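Local coordinates for putative cell surface protein, similar to internalin proteins (Listeria monocytogenes EGD-e, PDB 5KZS) that is of unknown function but, as an internalin-like leucine-rich repeat protein of the cell surface, may take part in protein-protein recognition, at residues 233-238 with 269-274; 318-323 with 331-336. All blocks are in the same frame, centred on the assembly; numbering follows the deposited sequence.

Contact 1: residues 233-238 with 269-274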
loop_
_atom_site.group_PDB
_atom_site.type_symbol
_atom_site.label_atom_id
_atom_site.label_comp_id
_atom_site.label_asym_id
_atom_site.label_seq_id
_atom_site.Cartn_x
_atom_site.Cartn_y
_atom_site.Cartn_z
ATOM N N ASN A 233 -11.589 17.262 -4.789
ATOM C CA ASN A 233 -11.208 17.850 -3.481
ATOM C C ASN A 233 -9.717 17.735 -3.137
ATOM O O ASN A 233 -9.221 18.470 -2.282
ATOM C CB ASN A 233 -12.021 17.232 -2.328
ATOM C CG ASN A 233 -13.495 17.543 -2.411
ATOM O OD1 ASN A 233 -13.917 18.465 -3.105
ATOM N ND2 ASN A 233 -14.293 16.764 -1.700
ATOM N N VAL A 234 -9.020 16.817 -3.795
ATOM C CA VAL A 234 -7.630 16.528 -3.480
ATOM C C VAL A 234 -6.773 16.547 -4.738
ATOM O O VAL A 234 -5.755 15.865 -4.819
ATOM C CB VAL A 234 -7.508 15.168 -2.759
ATOM C CG1 VAL A 234 -8.194 15.238 -1.404
ATOM C CG2 VAL A 234 -8.077 14.021 -3.599
ATOM N N LEU A 235 -7.168 17.357 -5.711
ATOM C CA LEU A 235 -6.539 17.303 -7.015
ATOM C C LEU A 235 -5.078 17.705 -6.937
ATOM O O LEU A 235 -4.232 16.993 -7.468
ATOM C CB LEU A 235 -7.285 18.182 -8.020
ATOM C CG LEU A 235 -6.872 18.039 -9.484
ATOM C CD1 LEU A 235 -6.873 16.591 -9.961
ATOM C CD2 LEU A 235 -7.805 18.892 -10.321
ATOM N N ASN A 236 -4.785 18.804 -6.238
ATOM C CA ASN A 236 -3.395 19.322 -6.089
ATOM C C ASN A 236 -2.394 18.256 -5.622
ATOM O O ASN A 236 -1.245 18.220 -6.064
ATOM C CB ASN A 236 -3.331 20.476 -5.075
ATOM C CG ASN A 236 -4.285 21.612 -5.403
ATOM O OD1 ASN A 236 -4.336 22.093 -6.536
ATOM N ND2 ASN A 236 -5.047 22.050 -4.404
ATOM N N SER A 237 -2.863 17.398 -4.724
ATOM C CA SER A 237 -2.055 16.364 -4.129
ATOM C C SER A 237 -1.862 15.119 -4.989
ATOM O O SER A 237 -1.134 14.221 -4.568
ATOM C CB SER A 237 -2.692 15.950 -2.806
ATOM O OG SER A 237 -2.942 17.094 -2.006
ATOM N N ILE A 238 -2.485 15.025 -6.165
ATOM C CA ILE A 238 -2.387 13.780 -6.930
ATOM C C ILE A 238 -1.068 13.675 -7.683
ATOM O O ILE A 238 -0.516 14.682 -8.132
ATOM C CB ILE A 238 -3.580 13.571 -7.870
ATOM C CG1 ILE A 238 -4.832 13.305 -7.030
ATOM C CG2 ILE A 238 -3.349 12.387 -8.809
ATOM C CD1 ILE A 238 -6.145 13.445 -7.767
ATOM N N ALA A 269 -3.712 17.796 -16.763
ATOM C CA ALA A 269 -3.223 18.972 -17.482
ATOM C C ALA A 269 -3.281 20.201 -16.586
ATOM O O ALA A 269 -2.289 20.910 -16.439
ATOM C CB ALA A 269 -4.043 19.200 -18.747
ATOM N N GLU A 270 -4.444 20.420 -15.977
ATOM C CA GLU A 270 -4.685 21.559 -15.075
ATOM C C GLU A 270 -3.666 21.647 -13.944
ATOM O O GLU A 270 -3.263 22.740 -13.549
ATOM C CB GLU A 270 -6.114 21.482 -14.505
ATOM C CG GLU A 270 -6.360 22.215 -13.186
ATOM C CD GLU A 270 -7.823 22.207 -12.781
ATOM O OE1 GLU A 270 -8.612 21.426 -13.374
ATOM O OE2 GLU A 270 -8.173 22.980 -11.860
ATOM N N ILE A 271 -3.256 20.485 -13.441
ATOM C CA ILE A 271 -2.381 20.387 -12.269
ATOM C C ILE A 271 -0.871 20.247 -12.632
ATOM O O ILE A 271 -0.022 20.008 -11.757
ATOM C CB ILE A 271 -2.949 19.279 -11.321
ATOM C CG1 ILE A 271 -3.014 19.791 -9.880
ATOM C CG2 ILE A 271 -2.249 17.931 -11.459
ATOM C CD1 ILE A 271 -4.101 20.830 -9.654
ATOM N N ASN A 272 -0.558 20.453 -13.919
ATOM C CA ASN A 272 0.795 20.389 -14.466
ATOM C C ASN A 272 1.432 19.051 -14.171
ATOM O O ASN A 272 2.542 18.981 -13.687
ATOM C CB ASN A 272 1.637 21.565 -13.960
ATOM C CG ASN A 272 1.058 22.911 -14.375
ATOM O OD1 ASN A 272 0.789 23.139 -15.557
ATOM N ND2 ASN A 272 0.860 23.806 -13.411
HETATM N N MSE A 273 0.694 17.993 -14.460
HETATM C CA MSE A 273 1.129 16.627 -14.195
HETATM C C MSE A 273 1.172 15.838 -15.474
HETATM O O MSE A 273 1.299 14.618 -15.449
HETATM C CB MSE A 273 0.134 16.099 -13.150
HETATM C CG MSE A 273 0.351 14.720 -12.512
HETATM SE SE MSE A 273 2.086 14.538 -11.597
HETATM C CE MSE A 273 2.353 16.330 -10.790
ATOM N N LEU A 274 1.098 16.518 -16.613
ATOM C CA LEU A 274 1.295 15.853 -17.874
ATOM C C LEU A 274 2.736 16.087 -18.303
ATOM O O LEU A 274 3.140 17.229 -18.529
ATOM C CB LEU A 274 0.315 16.361 -18.926
ATOM C CG LEU A 274 -1.122 15.845 -18.792
ATOM C CD1 LEU A 274 -2.010 16.556 -19.791
ATOM C CD2 LEU A 274 -1.223 14.341 -18.996
#

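Contact 2: residues 318-323 with 331-336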
loop_
_atom_site.group_PDB
_atom_site.type_symbol
_atom_site.label_atom_id
_atom_site.label_comp_id
_atom_site.label_asym_id
_atom_site.label_seq_id
_atom_site.Cartn_x
_atom_site.Cartn_y
_atom_site.Cartn_z
ATOM N N VAL A 318 -6.899 5.593 -26.836
ATOM C CA VAL A 318 -6.249 6.877 -26.707
ATOM C C VAL A 318 -5.020 6.583 -25.835
ATOM O O VAL A 318 -5.072 5.706 -24.987
ATOM C CB VAL A 318 -7.246 7.895 -26.083
ATOM C CG1 VAL A 318 -6.590 8.862 -25.100
ATOM C CG2 VAL A 318 -7.977 8.648 -27.184
ATOM N N GLN A 319 -3.919 7.286 -26.091
ATOM C CA GLN A 319 -2.698 7.205 -25.289
ATOM C C GLN A 319 -2.177 8.604 -25.018
ATOM O O GLN A 319 -2.162 9.441 -25.909
ATOM C CB GLN A 319 -1.618 6.436 -26.030
ATOM C CG GLN A 319 -1.689 4.940 -25.857
ATOM C CD GLN A 319 -0.658 4.212 -26.707
ATOM O OE1 GLN A 319 0.518 4.590 -26.739
ATOM N NE2 GLN A 319 -1.095 3.168 -27.406
ATOM N N PHE A 320 -1.738 8.858 -23.796
ATOM C CA PHE A 320 -1.112 10.131 -23.477
ATOM C C PHE A 320 -0.140 9.994 -22.309
ATOM O O PHE A 320 0.047 8.901 -21.761
ATOM C CB PHE A 320 -2.162 11.227 -23.242
ATOM C CG PHE A 320 -3.008 11.026 -22.013
ATOM C CD1 PHE A 320 -2.616 11.557 -20.786
ATOM C CD2 PHE A 320 -4.228 10.342 -22.092
ATOM C CE1 PHE A 320 -3.403 11.389 -19.655
ATOM C CE2 PHE A 320 -5.018 10.177 -20.966
ATOM C CZ PHE A 320 -4.603 10.700 -19.744
ATOM N N ASN A 321 0.511 11.107 -21.972
ATOM C CA ASN A 321 1.577 11.131 -21.000
ATOM C C ASN A 321 2.696 10.145 -21.351
ATOM O O ASN A 321 3.360 9.640 -20.467
ATOM C CB ASN A 321 1.009 10.869 -19.604
ATOM C CG ASN A 321 1.578 11.804 -18.564
ATOM O OD1 ASN A 321 1.736 12.996 -18.811
ATOM N ND2 ASN A 321 1.875 11.279 -17.391
ATOM N N ASP A 322 2.924 9.896 -22.639
ATOM C CA ASP A 322 3.999 9.005 -23.073
ATOM C C ASP A 322 5.349 9.730 -23.008
ATOM O O ASP A 322 5.529 10.789 -23.615
ATOM C CB ASP A 322 3.737 8.473 -24.489
ATOM C CG ASP A 322 2.481 7.627 -24.562
ATOM O OD1 ASP A 322 2.299 6.774 -23.673
ATOM O OD2 ASP A 322 1.670 7.819 -25.495
ATOM N N ALA A 323 6.265 9.164 -22.225
ATOM C CA ALA A 323 7.652 9.633 -22.129
ATOM C C ALA A 323 8.558 8.425 -21.848
ATOM O O ALA A 323 9.285 8.400 -20.851
ATOM C CB ALA A 323 7.782 10.691 -21.039
ATOM N N CYS A 331 -0.563 6.696 -20.032
ATOM C CA CYS A 331 -1.995 6.576 -19.738
ATOM C C CYS A 331 -2.681 5.976 -20.963
ATOM O O CYS A 331 -2.396 6.392 -22.060
ATOM C CB CYS A 331 -2.579 7.947 -19.393
ATOM S SG CYS A 331 -1.900 8.672 -17.873
ATOM N N VAL A 332 -3.534 4.975 -20.782
ATOM C CA VAL A 332 -4.219 4.314 -21.904
ATOM C C VAL A 332 -5.711 4.149 -21.588
ATOM O O VAL A 332 -6.079 3.843 -20.462
ATOM C CB VAL A 332 -3.670 2.893 -22.193
ATOM C CG1 VAL A 332 -3.696 2.600 -23.686
ATOM C CG2 VAL A 332 -2.280 2.703 -21.628
ATOM N N TYR A 333 -6.573 4.356 -22.573
ATOM C CA TYR A 333 -7.995 4.091 -22.405
ATOM C C TYR A 333 -8.494 3.458 -23.683
ATOM O O TYR A 333 -8.269 4.002 -24.758
ATOM C CB TYR A 333 -8.745 5.375 -22.039
ATOM C CG TYR A 333 -8.325 5.860 -20.684
ATOM C CD1 TYR A 333 -8.938 5.378 -19.537
ATOM C CD2 TYR A 333 -7.247 6.735 -20.537
ATOM C CE1 TYR A 333 -8.514 5.782 -18.273
ATOM C CE2 TYR A 333 -6.818 7.149 -19.285
ATOM C CZ TYR A 333 -7.447 6.671 -18.146
ATOM O OH TYR A 333 -7.030 7.079 -16.888
ATOM N N ASP A 334 -9.112 2.285 -23.562
ATOM C CA ASP A 334 -9.609 1.520 -24.709
ATOM C C ASP A 334 -11.145 1.536 -24.826
ATOM O O ASP A 334 -11.864 1.767 -23.844
ATOM C CB ASP A 334 -9.147 0.061 -24.608
ATOM C CG ASP A 334 -7.651 -0.073 -24.390
ATOM O OD1 ASP A 334 -6.910 0.913 -24.565
ATOM O OD2 ASP A 334 -7.214 -1.183 -24.040
ATOM N N TRP A 335 -11.637 1.300 -26.040
ATOM C CA TRP A 335 -13.054 1.011 -26.258
ATOM C C TRP A 335 -13.268 0.434 -27.650
ATOM O O TRP A 335 -12.427 0.600 -28.533
ATOM C CB TRP A 335 -13.926 2.258 -26.056
ATOM C CG TRP A 335 -13.821 3.264 -27.134
ATOM C CD1 TRP A 335 -14.698 3.453 -28.160
ATOM C CD2 TRP A 335 -12.788 4.232 -27.304
ATOM N NE1 TRP A 335 -14.276 4.478 -28.961
ATOM C CE2 TRP A 335 -13.103 4.977 -28.459
ATOM C CE3 TRP A 335 -11.621 4.544 -26.597
ATOM C CZ2 TRP A 335 -12.291 6.024 -28.925
ATOM C CZ3 TRP A 335 -10.803 5.587 -27.070
ATOM C CH2 TRP A 335 -11.149 6.311 -28.222
ATOM N N VAL A 336 -14.392 -0.257 -27.817
ATOM C CA VAL A 336 -14.806 -0.787 -29.108
ATOM C C VAL A 336 -15.724 0.244 -29.760
ATOM O O VAL A 336 -16.684 0.693 -29.135
ATOM C CB VAL A 336 -15.544 -2.138 -28.961
ATOM C CG1 VAL A 336 -16.129 -2.600 -30.301
ATOM C CG2 VAL A 336 -14.612 -3.197 -28.385
#

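Contact 1: residues 233-238 with 269-274
Leu235 and Ile271 owe their meeting to two side-chain rotations. In Leu235 a chi1 of -170° swings CG to the side opposite the backbone N, while Ile271 has a chi1 of -132°, well away from a staggered value, and a chi2 of 71° that carries CD1 to the loop 233-238. The two side chains then slide past each other in opposite directions, with Leu235 CG 3.9 Å from Ile271 CD1. The same methyl also meets the Asn236 side chain: Ile271 CD1 lies 3.4 Å from Asn236 OD1, a carbon-oxygen contact in which the amide chain crosses the isoleucine at about a right angle. Ile271 CG1 lies against the backbone of the loop, 3.8 Å from Asn236 CA. Glu270, its chain extended beyond CG, crosses Leu235 at a slant, and its OE1 comes to 4.0 Å from Leu235 CD2, a carboxylate against a methyl. Met273, present as selenomethionine, brings CE to 4.2 Å from Ile238 O. No hydrogen bond crosses between the segments, so the 236 Å² buried here rests on van der Waals contacts. Leu235 to Ile238 form a type I turn, closed by Ile238 N on Leu235 O at 2.9 Å, and Leu235 also packs on Leu230 and on Gln267 of helix 263-270. That helix ends in a Schellman motif, with Asn272 at positive phi as C-prime residue and bonds from Met273 N to Leu268 O and Asn272 N to Ala269 O, so the contact sets a helix C-terminus against the turn leading into strand 238-239, the last strand of the parallel leucine-rich repeat sheet.

Contact 2: residues 318-323 with 331-336
Cys331 and Phe320 make the closest side-chain contact between the two strands. Cys331 CB sits over the centre of the Phe320 ring, 3.5 Å from the centroid and 14° off the ring normal, a CH-pi contact; SG lies obliquely, 4.2 Å from the same centroid, as a sulfur-aromatic contact. Phe320 takes the crowded position, with CG between its backbone N and carbonyl carbon (chi1 67°), and this lays the ring across the neighbouring strand. Its CE2 then approaches the edge of the Tyr333 ring, 3.9 Å from Tyr333 CE2. On the same face Val318 CG2 meets Trp335 CH2 at 4.1 Å. The other face carries Gln319 and Val332, which run side by side with Gln319 CG 3.8 Å from Val332 CG1. The backbone sets this register: strands 318-320 and 331-336 run antiparallel at 172° as the arms of a beta hairpin in the mixed sheet that follows the leucine-rich repeats. Val318 with Tyr333 and Phe320 with Cys331 are hydrogen-bonded pairs, each joined by two bonds; the shortest, Cys331 N to Phe320 O, measures 2.9 Å. Between them Gln319 and Val332 form a non-hydrogen-bonded pair, where Gln319 CA lies 3.3 Å from Cys331 O in a CA-H...O contact. In the next shell, Tyr265 meets the Phe320 ring edge-to-face, and Ile260 of strand 258-261 packs on both Val318 and Trp335. Tyr333 OH is hydrogen-bonded to Leu227 O, which ties this strand to the repeat region, while Gln319 NE2 is held by Asn317 OD1.

Contact 1 and contact 2 follow one another along the chain, their centres 18 Å apart and on the same side of the chain's centre. They touch just past the helix end, at Leu274: Leu274 CD2 packs 3.6 Å from Phe320 CD1, and Leu274 CA lies 3.0 Å from Asn321 OD1, which accepts a hydrogen bond from Val275 N. Leu274, which follows the residues that carry contact 1, thus turns to the buried side chains of contact 2. Contact 1 brings the end of helix 263-270 up to the turn before strand 238-239, whereas contact 2 pairs two strands of the following sheet and reaches back through Tyr333. Together they lie at the junction of the two regions.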